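Local coordinates for protein prolyl-tRNA synthetase (Giardia lamblia ATCC 50803, PDB 3IAL) that probably ligates proline to tRNA(Pro) at the expense of ATP, and holds the prolyl-adenylate intermediate in its class II active site, at residues C203-K208 / A434-M439; M32-L37 / Y357-V362; R51-F56 / I297-V302; I304-C309 / V340-D345. All coordinates share one frame; numbering follows the deposited sequence.

Contact 1: C203-K208 / A434-M439; sequences CFKGQK and AFHNSM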
loop_
_atom_site.group_PDB
_atom_site.type_symbol
_atom_site.label_atom_id
_atom_site.label_comp_id
_atom_site.label_asym_id
_atom_site.label_seq_id
_atom_site.Cartn_x
_atom_site.Cartn_y
_atom_site.Cartn_z
ATOM N N CYS B 203 -14.763 -15.467 -4.379
ATOM C CA CYS B 203 -15.858 -16.357 -4.767
ATOM C C CYS B 203 -16.205 -16.396 -6.252
ATOM O O CYS B 203 -17.375 -16.554 -6.599
ATOM C CB CYS B 203 -17.119 -16.001 -3.974
ATOM S SG CYS B 203 -16.886 -16.025 -2.204
ATOM N N PHE B 204 -15.212 -16.260 -7.129
ATOM C CA PHE B 204 -15.439 -16.459 -8.571
ATOM C C PHE B 204 -14.352 -17.327 -9.213
ATOM O O PHE B 204 -13.356 -17.669 -8.581
ATOM C CB PHE B 204 -15.622 -15.120 -9.310
ATOM C CG PHE B 204 -14.351 -14.328 -9.491
ATOM C CD1 PHE B 204 -13.514 -14.572 -10.570
ATOM C CD2 PHE B 204 -14.002 -13.328 -8.587
ATOM C CE1 PHE B 204 -12.340 -13.837 -10.746
ATOM C CE2 PHE B 204 -12.824 -12.592 -8.753
ATOM C CZ PHE B 204 -11.998 -12.845 -9.831
ATOM N N LYS B 205 -14.575 -17.686 -10.470
ATOM C CA LYS B 205 -13.748 -18.639 -11.190
ATOM C C LYS B 205 -13.311 -18.034 -12.517
ATOM O O LYS B 205 -14.027 -17.231 -13.107
ATOM C CB LYS B 205 -14.574 -19.906 -11.457
ATOM C CG LYS B 205 -13.773 -21.084 -11.932
ATOM C CD LYS B 205 -14.650 -22.284 -12.174
ATOM C CE LYS B 205 -13.880 -23.376 -12.914
ATOM N NZ LYS B 205 -14.736 -24.587 -13.162
ATOM N N GLY B 206 -12.138 -18.437 -12.986
ATOM C CA GLY B 206 -11.655 -18.060 -14.304
ATOM C C GLY B 206 -11.179 -19.292 -15.042
ATOM O O GLY B 206 -10.863 -20.300 -14.417
ATOM N N GLN B 207 -11.124 -19.214 -16.370
ATOM C CA GLN B 207 -10.567 -20.306 -17.173
ATOM C C GLN B 207 -9.049 -20.188 -17.265
ATOM O O GLN B 207 -8.529 -19.257 -17.883
ATOM C CB GLN B 207 -11.162 -20.316 -18.585
ATOM C CG GLN B 207 -10.658 -21.467 -19.456
ATOM C CD GLN B 207 -11.028 -22.837 -18.902
ATOM O OE1 GLN B 207 -12.198 -23.120 -18.654
ATOM N NE2 GLN B 207 -10.032 -23.695 -18.722
ATOM N N LYS B 208 -8.346 -21.137 -16.647
ATOM C CA LYS B 208 -6.892 -21.217 -16.745
ATOM C C LYS B 208 -6.496 -21.722 -18.126
ATOM O O LYS B 208 -6.913 -22.805 -18.522
ATOM C CB LYS B 208 -6.337 -22.156 -15.676
ATOM C CG LYS B 208 -4.884 -22.574 -15.908
ATOM C CD LYS B 208 -4.273 -23.190 -14.655
ATOM C CE LYS B 208 -2.819 -23.568 -14.870
ATOM N NZ LYS B 208 -2.198 -24.012 -13.591
ATOM N N ALA B 434 -21.254 -21.863 -11.037
ATOM C CA ALA B 434 -22.305 -22.369 -11.922
ATOM C C ALA B 434 -22.363 -21.493 -13.166
ATOM O O ALA B 434 -22.471 -22.006 -14.277
ATOM C CB ALA B 434 -23.663 -22.402 -11.210
ATOM N N PHE B 435 -22.256 -20.178 -12.977
ATOM C CA PHE B 435 -22.274 -19.248 -14.105
ATOM C C PHE B 435 -21.124 -19.496 -15.071
ATOM O O PHE B 435 -21.334 -19.529 -16.288
ATOM C CB PHE B 435 -22.223 -17.800 -13.647
ATOM C CG PHE B 435 -22.095 -16.833 -14.781
ATOM C CD1 PHE B 435 -23.168 -16.608 -15.634
ATOM C CD2 PHE B 435 -20.901 -16.184 -15.027
ATOM C CE1 PHE B 435 -23.055 -15.724 -16.704
ATOM C CE2 PHE B 435 -20.782 -15.300 -16.093
ATOM C CZ PHE B 435 -21.862 -15.066 -16.924
ATOM N N HIS B 436 -19.916 -19.655 -14.532
ATOM C CA HIS B 436 -18.756 -19.991 -15.348
ATOM C C HIS B 436 -18.993 -21.299 -16.110
ATOM O O HIS B 436 -18.847 -21.347 -17.335
ATOM C CB HIS B 436 -17.493 -20.126 -14.498
ATOM C CG HIS B 436 -16.338 -20.715 -15.246
ATOM N ND1 HIS B 436 -15.419 -19.943 -15.919
ATOM C CD2 HIS B 436 -15.971 -22.002 -15.455
ATOM C CE1 HIS B 436 -14.531 -20.728 -16.501
ATOM N NE2 HIS B 436 -14.843 -21.981 -16.235
ATOM N N ASN B 437 -19.373 -22.347 -15.382
ATOM C CA ASN B 437 -19.606 -23.666 -15.991
ATOM C C ASN B 437 -20.665 -23.637 -17.104
ATOM O O ASN B 437 -20.526 -24.323 -18.109
ATOM C CB ASN B 437 -19.957 -24.716 -14.920
ATOM C CG ASN B 437 -18.782 -25.021 -13.990
ATOM O OD1 ASN B 437 -17.624 -24.921 -14.389
ATOM N ND2 ASN B 437 -19.080 -25.403 -12.749
ATOM N N SER B 438 -21.696 -22.817 -16.927
ATOM C CA SER B 438 -22.727 -22.614 -17.945
ATOM C C SER B 438 -22.229 -21.844 -19.188
ATOM O O SER B 438 -22.879 -21.880 -20.238
ATOM C CB SER B 438 -23.933 -21.879 -17.337
ATOM O OG SER B 438 -23.758 -20.464 -17.355
ATOM N N MET B 439 -21.097 -21.148 -19.061
ATOM C CA MET B 439 -20.525 -20.335 -20.141
ATOM C C MET B 439 -19.245 -20.961 -20.723
ATOM O O MET B 439 -18.358 -20.264 -21.223
ATOM C CB MET B 439 -20.262 -18.913 -19.630
ATOM C CG MET B 439 -21.533 -18.160 -19.275
ATOM S SD MET B 439 -22.564 -17.775 -20.713
ATOM C CE MET B 439 -21.966 -16.147 -21.136
HETATM O O HOH W 1 -15.123 -17.320 -15.568
#
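K205 and H436 mark the closest backbone approach, their CA atoms 6.6 Å apart, where the loop leading into strand 207-211 of the catalytic core passes the final turn of helix 416-438. K205 runs extended beyond CG and crosses the H436 side chain at about a right angle. Its methylene CD lies over one face of the imidazole, 4.0 Å from the ring centroid and 30° off the normal, which meets the criteria of a CH-pi contact. Beyond the ring the ammonium continues to the next residue of the helix: K205 NZ donates to N437 OD1 at 3.2 Å. The donor sits in the carbonyl plane on a lone pair, with a C=O...N angle of 138°. At the imidazole rim a water lies in the ring plane, 2.7 Å from H436 ND1, and donates to K205 O. Q207 also borders the rim, its CB in plane and its OE1 3.8 Å from H436 NE2. One lysine thus engages the helix end through its methylenes, its amine and, by way of water, its carbonyl. Because K205 NZ lies 4.0 Å from H436 NE2, the ammonium would be expected to disfavour protonation of this buried imidazole.

Contact 2: M32-L37 / Y357-V362; sequences MDAAEL and YELKGV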
loop_
_atom_site.group_PDB
_atom_site.type_symbol
_atom_site.label_atom_id
_atom_site.label_comp_id
_atom_site.label_asym_id
_atom_site.label_seq_id
_atom_site.Cartn_x
_atom_site.Cartn_y
_atom_site.Cartn_z
ATOM N N MET B 32 -20.726 1.920 -11.033
ATOM C CA MET B 32 -19.456 2.615 -10.737
ATOM C C MET B 32 -19.731 3.971 -10.108
ATOM O O MET B 32 -19.097 4.343 -9.112
ATOM C CB MET B 32 -18.607 2.851 -11.995
ATOM C CG MET B 32 -17.910 1.646 -12.600
ATOM S SD MET B 32 -16.726 0.821 -11.527
ATOM C CE MET B 32 -17.680 -0.621 -11.074
ATOM N N ASP B 33 -20.688 4.694 -10.691
ATOM C CA ASP B 33 -21.071 6.016 -10.203
ATOM C C ASP B 33 -21.966 5.974 -8.962
ATOM O O ASP B 33 -21.654 6.609 -7.951
ATOM C CB ASP B 33 -21.751 6.817 -11.321
ATOM C CG ASP B 33 -20.820 7.082 -12.507
ATOM O OD1 ASP B 33 -19.613 6.745 -12.424
ATOM O OD2 ASP B 33 -21.298 7.625 -13.528
ATOM N N ALA B 34 -23.068 5.228 -9.041
ATOM C CA ALA B 34 -24.073 5.205 -7.975
ATOM C C ALA B 34 -23.505 4.715 -6.644
ATOM O O ALA B 34 -23.863 5.237 -5.587
ATOM C CB ALA B 34 -25.283 4.352 -8.385
ATOM N N ALA B 35 -22.611 3.729 -6.690
ATOM C CA ALA B 35 -21.958 3.239 -5.464
ATOM C C ALA B 35 -20.706 4.067 -5.089
ATOM O O ALA B 35 -20.056 3.794 -4.085
ATOM C CB ALA B 35 -21.628 1.757 -5.595
ATOM N N GLU B 36 -20.406 5.090 -5.893
ATOM C CA GLU B 36 -19.279 6.000 -5.677
ATOM C C GLU B 36 -17.945 5.252 -5.560
ATOM O O GLU B 36 -17.168 5.458 -4.633
ATOM C CB GLU B 36 -19.562 6.927 -4.486
ATOM C CG GLU B 36 -20.910 7.653 -4.658
ATOM C CD GLU B 36 -21.097 8.850 -3.757
ATOM O OE1 GLU B 36 -20.643 8.813 -2.603
ATOM O OE2 GLU B 36 -21.733 9.828 -4.205
ATOM N N LEU B 37 -17.702 4.373 -6.525
ATOM C CA LEU B 37 -16.507 3.532 -6.532
ATOM C C LEU B 37 -15.337 4.274 -7.178
ATOM O O LEU B 37 -14.224 4.261 -6.667
ATOM C CB LEU B 37 -16.776 2.244 -7.308
ATOM C CG LEU B 37 -17.866 1.329 -6.751
ATOM C CD1 LEU B 37 -17.899 0.001 -7.520
ATOM C CD2 LEU B 37 -17.657 1.096 -5.263
ATOM N N TYR B 357 -27.860 0.599 1.418
ATOM C CA TYR B 357 -26.971 -0.475 1.865
ATOM C C TYR B 357 -26.953 -1.658 0.906
ATOM O O TYR B 357 -25.916 -2.307 0.745
ATOM C CB TYR B 357 -27.272 -0.896 3.316
ATOM C CG TYR B 357 -26.948 0.226 4.276
ATOM C CD1 TYR B 357 -25.656 0.740 4.349
ATOM C CD2 TYR B 357 -27.927 0.809 5.071
ATOM C CE1 TYR B 357 -25.340 1.782 5.202
ATOM C CE2 TYR B 357 -27.621 1.865 5.927
ATOM C CZ TYR B 357 -26.319 2.349 5.984
ATOM O OH TYR B 357 -25.976 3.396 6.816
ATOM N N GLU B 358 -28.071 -1.909 0.232
ATOM C CA GLU B 358 -28.091 -2.938 -0.801
ATOM C C GLU B 358 -27.344 -2.477 -2.052
ATOM O O GLU B 358 -26.597 -3.255 -2.643
ATOM C CB GLU B 358 -29.523 -3.383 -1.099
ATOM C CG GLU B 358 -30.138 -4.121 0.114
ATOM C CD GLU B 358 -31.320 -5.010 -0.233
ATOM O OE1 GLU B 358 -31.875 -4.890 -1.354
ATOM O OE2 GLU B 358 -31.688 -5.839 0.633
ATOM N N LEU B 359 -27.524 -1.212 -2.430
ATOM C CA LEU B 359 -26.745 -0.598 -3.520
ATOM C C LEU B 359 -25.241 -0.764 -3.278
ATOM O O LEU B 359 -24.495 -1.082 -4.199
ATOM C CB LEU B 359 -27.087 0.891 -3.645
ATOM C CG LEU B 359 -26.372 1.701 -4.725
ATOM C CD1 LEU B 359 -26.918 1.333 -6.089
ATOM C CD2 LEU B 359 -26.539 3.187 -4.459
ATOM N N LYS B 360 -24.818 -0.560 -2.031
ATOM C CA LYS B 360 -23.401 -0.611 -1.660
ATOM C C LYS B 360 -22.922 -2.029 -1.343
ATOM O O LYS B 360 -21.758 -2.229 -1.008
ATOM C CB LYS B 360 -23.140 0.292 -0.454
ATOM C CG LYS B 360 -23.563 1.739 -0.640
ATOM C CD LYS B 360 -22.563 2.531 -1.462
ATOM C CE LYS B 360 -21.489 3.199 -0.610
ATOM N NZ LYS B 360 -20.688 4.178 -1.428
ATOM N N GLY B 361 -23.829 -2.998 -1.418
ATOM C CA GLY B 361 -23.501 -4.408 -1.292
ATOM C C GLY B 361 -23.038 -4.889 0.065
ATOM O O GLY B 361 -22.293 -5.871 0.149
ATOM N N VAL B 362 -23.491 -4.234 1.133
ATOM C CA VAL B 362 -23.128 -4.661 2.492
ATOM C C VAL B 362 -23.643 -6.089 2.727
ATOM O O VAL B 362 -24.825 -6.332 2.583
ATOM C CB VAL B 362 -23.694 -3.708 3.572
ATOM C CG1 VAL B 362 -23.332 -4.210 4.993
ATOM C CG2 VAL B 362 -23.179 -2.299 3.348
#
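A35 and K360 approach where N-terminal helix 24-34 and helix 350-359 of the anticodon-binding domain come together through their C-terminal ends, each terminated by a Schellman motif. Positive phi at E36 and G361 is the evidence, with bonds L37 N to M32 O and E36 N to D33 O in one, V362 N to Y357 O and G361 N to E358 O in the other. K360 leaves the second helix with CG anti to its carbonyl carbon (chi1 -56°). CB and CG make no close approach to 32-37; the bends at chi2 and chi3 bring the chain round to A35. K360 CD lies 4.3 Å from A35 CB, and K360 CE is 3.8 Å from A35 O. At the tip, K360 NZ donates to A35 O at 2.8 Å, arriving 47° out of the carbonyl plane. An ammonium at a helix C terminus would be expected to suit the partial negative charge there. The K360 ammonium also makes a cation-pi contact with Y53 of helix 52-71. In L359, the chi1 of 180° swings CG away from the backbone N and turns both methyls onto A34: L359 CD1 meets A34 CB at 4.1 Å, while L359 CD2 lies 3.6 Å from A34 O.

Contact 3: R51-F56 / I297-V302; sequences RPYGFF and IAPIHV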
loop_
_atom_site.group_PDB
_atom_site.type_symbol
_atom_site.label_atom_id
_atom_site.label_comp_id
_atom_site.label_asym_id
_atom_site.label_seq_id
_atom_site.Cartn_x
_atom_site.Cartn_y
_atom_site.Cartn_z
ATOM N N ARG B 51 -12.440 6.518 -5.630
ATOM C CA ARG B 51 -13.082 7.104 -4.447
ATOM C C ARG B 51 -13.034 6.113 -3.272
ATOM O O ARG B 51 -12.798 4.925 -3.487
ATOM C CB ARG B 51 -14.515 7.513 -4.782
ATOM C CG ARG B 51 -14.598 8.463 -5.965
ATOM C CD ARG B 51 -16.000 8.965 -6.168
ATOM N NE ARG B 51 -16.422 9.855 -5.091
ATOM C CZ ARG B 51 -17.554 10.555 -5.097
ATOM N NH1 ARG B 51 -18.396 10.463 -6.124
ATOM N NH2 ARG B 51 -17.846 11.342 -4.069
ATOM N N PRO B 52 -13.257 6.591 -2.030
ATOM C CA PRO B 52 -13.031 5.775 -0.819
ATOM C C PRO B 52 -13.634 4.375 -0.802
ATOM O O PRO B 52 -12.937 3.400 -0.482
ATOM C CB PRO B 52 -13.665 6.622 0.281
ATOM C CG PRO B 52 -13.434 8.004 -0.159
ATOM C CD PRO B 52 -13.608 7.976 -1.662
ATOM N N TYR B 53 -14.922 4.277 -1.121
ATOM C CA TYR B 53 -15.624 3.005 -1.048
ATOM C C TYR B 53 -15.011 1.999 -2.029
ATOM O O TYR B 53 -14.814 0.838 -1.694
ATOM C CB TYR B 53 -17.126 3.204 -1.317
ATOM C CG TYR B 53 -17.973 2.095 -0.760
ATOM C CD1 TYR B 53 -18.191 1.989 0.612
ATOM C CD2 TYR B 53 -18.545 1.141 -1.594
ATOM C CE1 TYR B 53 -18.963 0.967 1.138
ATOM C CE2 TYR B 53 -19.322 0.105 -1.075
ATOM C CZ TYR B 53 -19.516 0.027 0.294
ATOM O OH TYR B 53 -20.267 -0.975 0.817
ATOM N N GLY B 54 -14.702 2.460 -3.236
ATOM C CA GLY B 54 -13.998 1.645 -4.218
ATOM C C GLY B 54 -12.547 1.337 -3.863
ATOM O O GLY B 54 -12.105 0.192 -3.994
ATOM N N PHE B 55 -11.787 2.338 -3.410
ATOM C CA PHE B 55 -10.371 2.080 -3.114
ATOM C C PHE B 55 -10.171 1.065 -1.987
ATOM O O PHE B 55 -9.199 0.317 -2.005
ATOM C CB PHE B 55 -9.571 3.340 -2.780
ATOM C CG PHE B 55 -8.088 3.089 -2.748
ATOM C CD1 PHE B 55 -7.406 2.809 -3.923
ATOM C CD2 PHE B 55 -7.392 3.042 -1.547
ATOM C CE1 PHE B 55 -6.037 2.533 -3.908
ATOM C CE2 PHE B 55 -6.015 2.776 -1.527
ATOM C CZ PHE B 55 -5.344 2.527 -2.709
ATOM N N PHE B 56 -11.076 1.037 -1.012
ATOM C CA PHE B 56 -10.984 0.048 0.059
ATOM C C PHE B 56 -10.954 -1.389 -0.492
ATOM O O PHE B 56 -10.236 -2.240 0.027
ATOM C CB PHE B 56 -12.133 0.182 1.066
ATOM C CG PHE B 56 -12.105 -0.876 2.117
ATOM C CD1 PHE B 56 -11.514 -0.632 3.342
ATOM C CD2 PHE B 56 -12.587 -2.152 1.850
ATOM C CE1 PHE B 56 -11.438 -1.619 4.299
ATOM C CE2 PHE B 56 -12.512 -3.148 2.806
ATOM C CZ PHE B 56 -11.934 -2.879 4.034
ATOM N N ILE B 297 -13.717 -7.711 0.529
ATOM C CA ILE B 297 -13.729 -6.359 -0.028
ATOM C C ILE B 297 -14.902 -5.499 0.427
ATOM O O ILE B 297 -15.105 -4.431 -0.115
ATOM C CB ILE B 297 -13.682 -6.381 -1.582
ATOM C CG1 ILE B 297 -14.885 -7.149 -2.172
ATOM C CG2 ILE B 297 -12.361 -6.968 -2.046
ATOM C CD1 ILE B 297 -15.130 -6.904 -3.686
ATOM N N ALA B 298 -15.666 -5.948 1.418
ATOM C CA ALA B 298 -16.751 -5.129 1.959
ATOM C C ALA B 298 -16.162 -4.133 2.956
ATOM O O ALA B 298 -15.635 -4.547 3.994
ATOM C CB ALA B 298 -17.800 -6.008 2.650
ATOM N N PRO B 299 -16.236 -2.823 2.655
ATOM C CA PRO B 299 -15.775 -1.858 3.665
ATOM C C PRO B 299 -16.540 -1.970 4.992
ATOM O O PRO B 299 -15.974 -1.699 6.048
ATOM C CB PRO B 299 -16.015 -0.500 2.990
ATOM C CG PRO B 299 -15.928 -0.795 1.539
ATOM C CD PRO B 299 -16.611 -2.141 1.403
ATOM N N ILE B 300 -17.808 -2.381 4.920
ATOM C CA ILE B 300 -18.621 -2.691 6.091
ATOM C C ILE B 300 -19.202 -4.088 5.910
ATOM O O ILE B 300 -20.010 -4.307 5.015
ATOM C CB ILE B 300 -19.775 -1.669 6.231
ATOM C CG1 ILE B 300 -19.234 -0.307 6.672
ATOM C CG2 ILE B 300 -20.835 -2.158 7.220
ATOM C CD1 ILE B 300 -20.180 0.842 6.358
ATOM N N HIS B 301 -18.780 -5.041 6.735
ATOM C CA HIS B 301 -19.346 -6.391 6.688
ATOM C C HIS B 301 -20.818 -6.391 7.098
ATOM O O HIS B 301 -21.623 -7.142 6.556
ATOM C CB HIS B 301 -18.619 -7.329 7.649
ATOM C CG HIS B 301 -17.231 -7.696 7.232
ATOM N ND1 HIS B 301 -16.135 -7.475 8.037
ATOM C CD2 HIS B 301 -16.762 -8.300 6.116
ATOM C CE1 HIS B 301 -15.049 -7.913 7.430
ATOM N NE2 HIS B 301 -15.400 -8.417 6.262
ATOM N N VAL B 302 -21.146 -5.562 8.087
ATOM C CA VAL B 302 -22.446 -5.604 8.754
ATOM C C VAL B 302 -22.936 -4.199 9.079
ATOM O O VAL B 302 -22.217 -3.409 9.677
ATOM C CB VAL B 302 -22.364 -6.381 10.080
ATOM C CG1 VAL B 302 -23.708 -6.345 10.811
ATOM C CG2 VAL B 302 -21.914 -7.818 9.843
HETATM O O HOH W 2 -19.483 -3.170 2.589
#
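P299 wedges against the rings of Y53 and F56, which stand one helical turn apart at the start of helix 52-71. That helix is consistent with the motif 1 helix of class II synthetases, whereas P299 belongs to the connection from helix 276-285 of the catalytic core to strand 302-307 of the anticodon-binding domain. Both aromatic side chains have CG anti to the backbone N (chi1 -158° for Y53), which sends them outward from the same turn to receive the proline. Two CH-pi contacts define the fit. Over the Y53 face stands P299 CG, 3.8 Å from the ring centroid and 23° off the normal, with the two side chains crossing at about a right angle. The F56 face instead receives the backbone side of the proline: P299 CA lies 3.8 Å from that centroid, 20° from the normal. Both alpha and gamma carbons are therefore used, and P299 CG also touches the second ring, 3.6 Å from F56 CD2.

I297 O lies at the edge of the F56 ring, near its plane, and A298 O approaches F56 CE2 obliquely; A298 O accepts a hydrogen bond from R339. From the same turn, P52 and F55 pack on I77 and L78 of the second subunit. The phenol end of Y53 is fixed by the carbonyl of K360, its hydrogen-bond partner, and by a water that donates to Y53 OH at 2.9 Å and accepts from I300 N at 3.0 Å.

Contact 4: I304-C309 / V340-D345; sequences IIPIGC and VSIDDD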
loop_
_atom_site.group_PDB
_atom_site.type_symbol
_atom_site.label_atom_id
_atom_site.label_comp_id
_atom_site.label_asym_id
_atom_site.label_seq_id
_atom_site.Cartn_x
_atom_site.Cartn_y
_atom_site.Cartn_z
ATOM N N ILE B 304 -25.812 -2.365 11.296
ATOM C CA ILE B 304 -26.822 -2.586 12.322
ATOM C C ILE B 304 -27.747 -1.387 12.312
ATOM O O ILE B 304 -27.295 -0.256 12.425
ATOM C CB ILE B 304 -26.198 -2.762 13.721
ATOM C CG1 ILE B 304 -25.065 -3.788 13.690
ATOM C CG2 ILE B 304 -27.245 -3.215 14.712
ATOM C CD1 ILE B 304 -24.445 -4.063 15.063
ATOM N N ILE B 305 -29.043 -1.636 12.167
ATOM C CA ILE B 305 -30.023 -0.565 12.051
ATOM C C ILE B 305 -31.012 -0.594 13.219
ATOM O O ILE B 305 -31.783 -1.542 13.357
ATOM C CB ILE B 305 -30.789 -0.652 10.719
ATOM C CG1 ILE B 305 -29.810 -0.551 9.541
ATOM C CG2 ILE B 305 -31.839 0.468 10.626
ATOM C CD1 ILE B 305 -30.416 -0.915 8.191
ATOM N N PRO B 306 -30.974 0.434 14.078
ATOM C CA PRO B 306 -32.022 0.568 15.085
ATOM C C PRO B 306 -33.347 0.919 14.414
ATOM O O PRO B 306 -33.385 1.841 13.610
ATOM C CB PRO B 306 -31.540 1.732 15.966
ATOM C CG PRO B 306 -30.199 2.117 15.469
ATOM C CD PRO B 306 -30.017 1.548 14.117
ATOM N N ILE B 307 -34.408 0.173 14.712
ATOM C CA ILE B 307 -35.720 0.454 14.132
ATOM C C ILE B 307 -36.712 0.901 15.198
ATOM O O ILE B 307 -36.558 0.583 16.385
ATOM C CB ILE B 307 -36.299 -0.745 13.327
ATOM C CG1 ILE B 307 -36.563 -1.961 14.215
ATOM C CG2 ILE B 307 -35.375 -1.109 12.179
ATOM C CD1 ILE B 307 -37.178 -3.137 13.461
ATOM N N GLY B 308 -37.720 1.655 14.755
ATOM C CA GLY B 308 -38.798 2.118 15.620
ATOM C C GLY B 308 -38.412 3.115 16.696
ATOM O O GLY B 308 -39.159 3.300 17.654
ATOM N N CYS B 309 -37.257 3.761 16.548
ATOM C CA CYS B 309 -36.832 4.795 17.490
ATOM C C CYS B 309 -37.463 6.147 17.145
ATOM O O CYS B 309 -38.004 6.334 16.052
ATOM C CB CYS B 309 -35.307 4.903 17.523
ATOM S SG CYS B 309 -34.470 3.437 18.202
ATOM N N VAL B 340 -18.067 -3.051 11.222
ATOM C CA VAL B 340 -19.464 -2.857 11.567
ATOM C C VAL B 340 -19.812 -1.381 11.524
ATOM O O VAL B 340 -19.029 -0.544 11.960
ATOM C CB VAL B 340 -19.746 -3.412 12.981
ATOM C CG1 VAL B 340 -21.209 -3.232 13.361
ATOM C CG2 VAL B 340 -19.327 -4.883 13.053
ATOM N N SER B 341 -20.983 -1.068 10.982
ATOM C CA SER B 341 -21.509 0.293 11.014
ATOM C C SER B 341 -22.884 0.321 11.688
ATOM O O SER B 341 -23.639 -0.656 11.623
ATOM C CB SER B 341 -21.610 0.856 9.601
ATOM O OG SER B 341 -21.895 2.240 9.646
ATOM N N ILE B 342 -23.190 1.443 12.335
ATOM C CA ILE B 342 -24.485 1.685 12.970
ATOM C C ILE B 342 -25.113 2.893 12.291
ATOM O O ILE B 342 -24.547 3.990 12.357
ATOM C CB ILE B 342 -24.327 2.012 14.472
ATOM C CG1 ILE B 342 -23.620 0.878 15.218
ATOM C CG2 ILE B 342 -25.703 2.287 15.128
ATOM C CD1 ILE B 342 -23.271 1.235 16.677
ATOM N N ASP B 343 -26.266 2.699 11.641
ATOM C CA ASP B 343 -27.004 3.802 11.008
ATOM C C ASP B 343 -28.134 4.276 11.903
ATOM O O ASP B 343 -29.281 3.848 11.747
ATOM C CB ASP B 343 -27.574 3.390 9.644
ATOM C CG ASP B 343 -28.131 4.573 8.853
ATOM O OD1 ASP B 343 -28.693 5.506 9.456
ATOM O OD2 ASP B 343 -28.027 4.574 7.616
ATOM N N ASP B 344 -27.816 5.196 12.807
ATOM C CA ASP B 344 -28.804 5.729 13.745
ATOM C C ASP B 344 -29.483 7.014 13.251
ATOM O O ASP B 344 -29.933 7.817 14.061
ATOM C CB ASP B 344 -28.162 5.946 15.128
ATOM C CG ASP B 344 -26.930 6.841 15.085
ATOM O OD1 ASP B 344 -26.547 7.320 13.989
ATOM O OD2 ASP B 344 -26.335 7.056 16.161
ATOM N N ASP B 345 -29.558 7.212 11.934
ATOM C CA ASP B 345 -30.240 8.385 11.372
ATOM C C ASP B 345 -31.732 8.090 11.272
ATOM O O ASP B 345 -32.181 7.449 10.324
ATOM C CB ASP B 345 -29.675 8.770 9.997
ATOM C CG ASP B 345 -30.300 10.054 9.438
ATOM O OD1 ASP B 345 -31.032 10.746 10.183
ATOM O OD2 ASP B 345 -30.062 10.377 8.251
#
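The beta-alpha-beta unit of strand 302-307, helix 315-334 and strand 340-342 in the anticodon-binding domain brings I304 beside I342 in a parallel bridge. Their CA atoms are 4.9 Å apart, and the short strand axes diverge by 23°. I304 bonds to the residues either side of its partner, as parallel pairing requires: I304 N donates to S341 O at 2.8 Å, nearly straight at 173°, and I304 O accepts from D343 N at 3.2 Å. Between them I342 CA makes a C-H...O contact to I304 O. The next donor in this ladder would be the backbone N of residue 306, but P306 has no N-H; its CD instead lies 3.4 Å from D343 O, and the strand 340-342 ends here. On the face covered by helix 315-334, I304 has CG1 anti to its carbonyl carbon (chi1 -50°), which extends CD1 to 3.7 Å from V340 CG1, under V325 and I328 of the helix. Strand 340-342 is outermost within this chain, so the pairing secures an edge of the five-stranded sheet. Y357 OH is hydrogen-bonded to D343 OD2, and D345 N donates to D343 OD1 at 3.1 Å, forming an Asx turn.

From the N terminus, 32-37 opens contact 2 and 51-56 opens contact 3; 203-208 then opens contact 1. Contact 3 closes first, at 297-302, joining helix 52-71 to the connection between catalytic core and anticodon-binding domain. Contact 4 follows in series, opening at 304-309 and closing at 340-345 within that domain, and V302 O to S341 N (3.0 Å) continues its pairing back to contact 3. Contact 2 closes at 357-362 and encloses both. Contact 1 closes last, at 434-439, crossing contacts 2 and 3 and enclosing contact 4; it ties the core to the C-terminal region. Contacts 2 and 3 form one junction, centres 9 Å apart, whereas contact 1 touches none of the others.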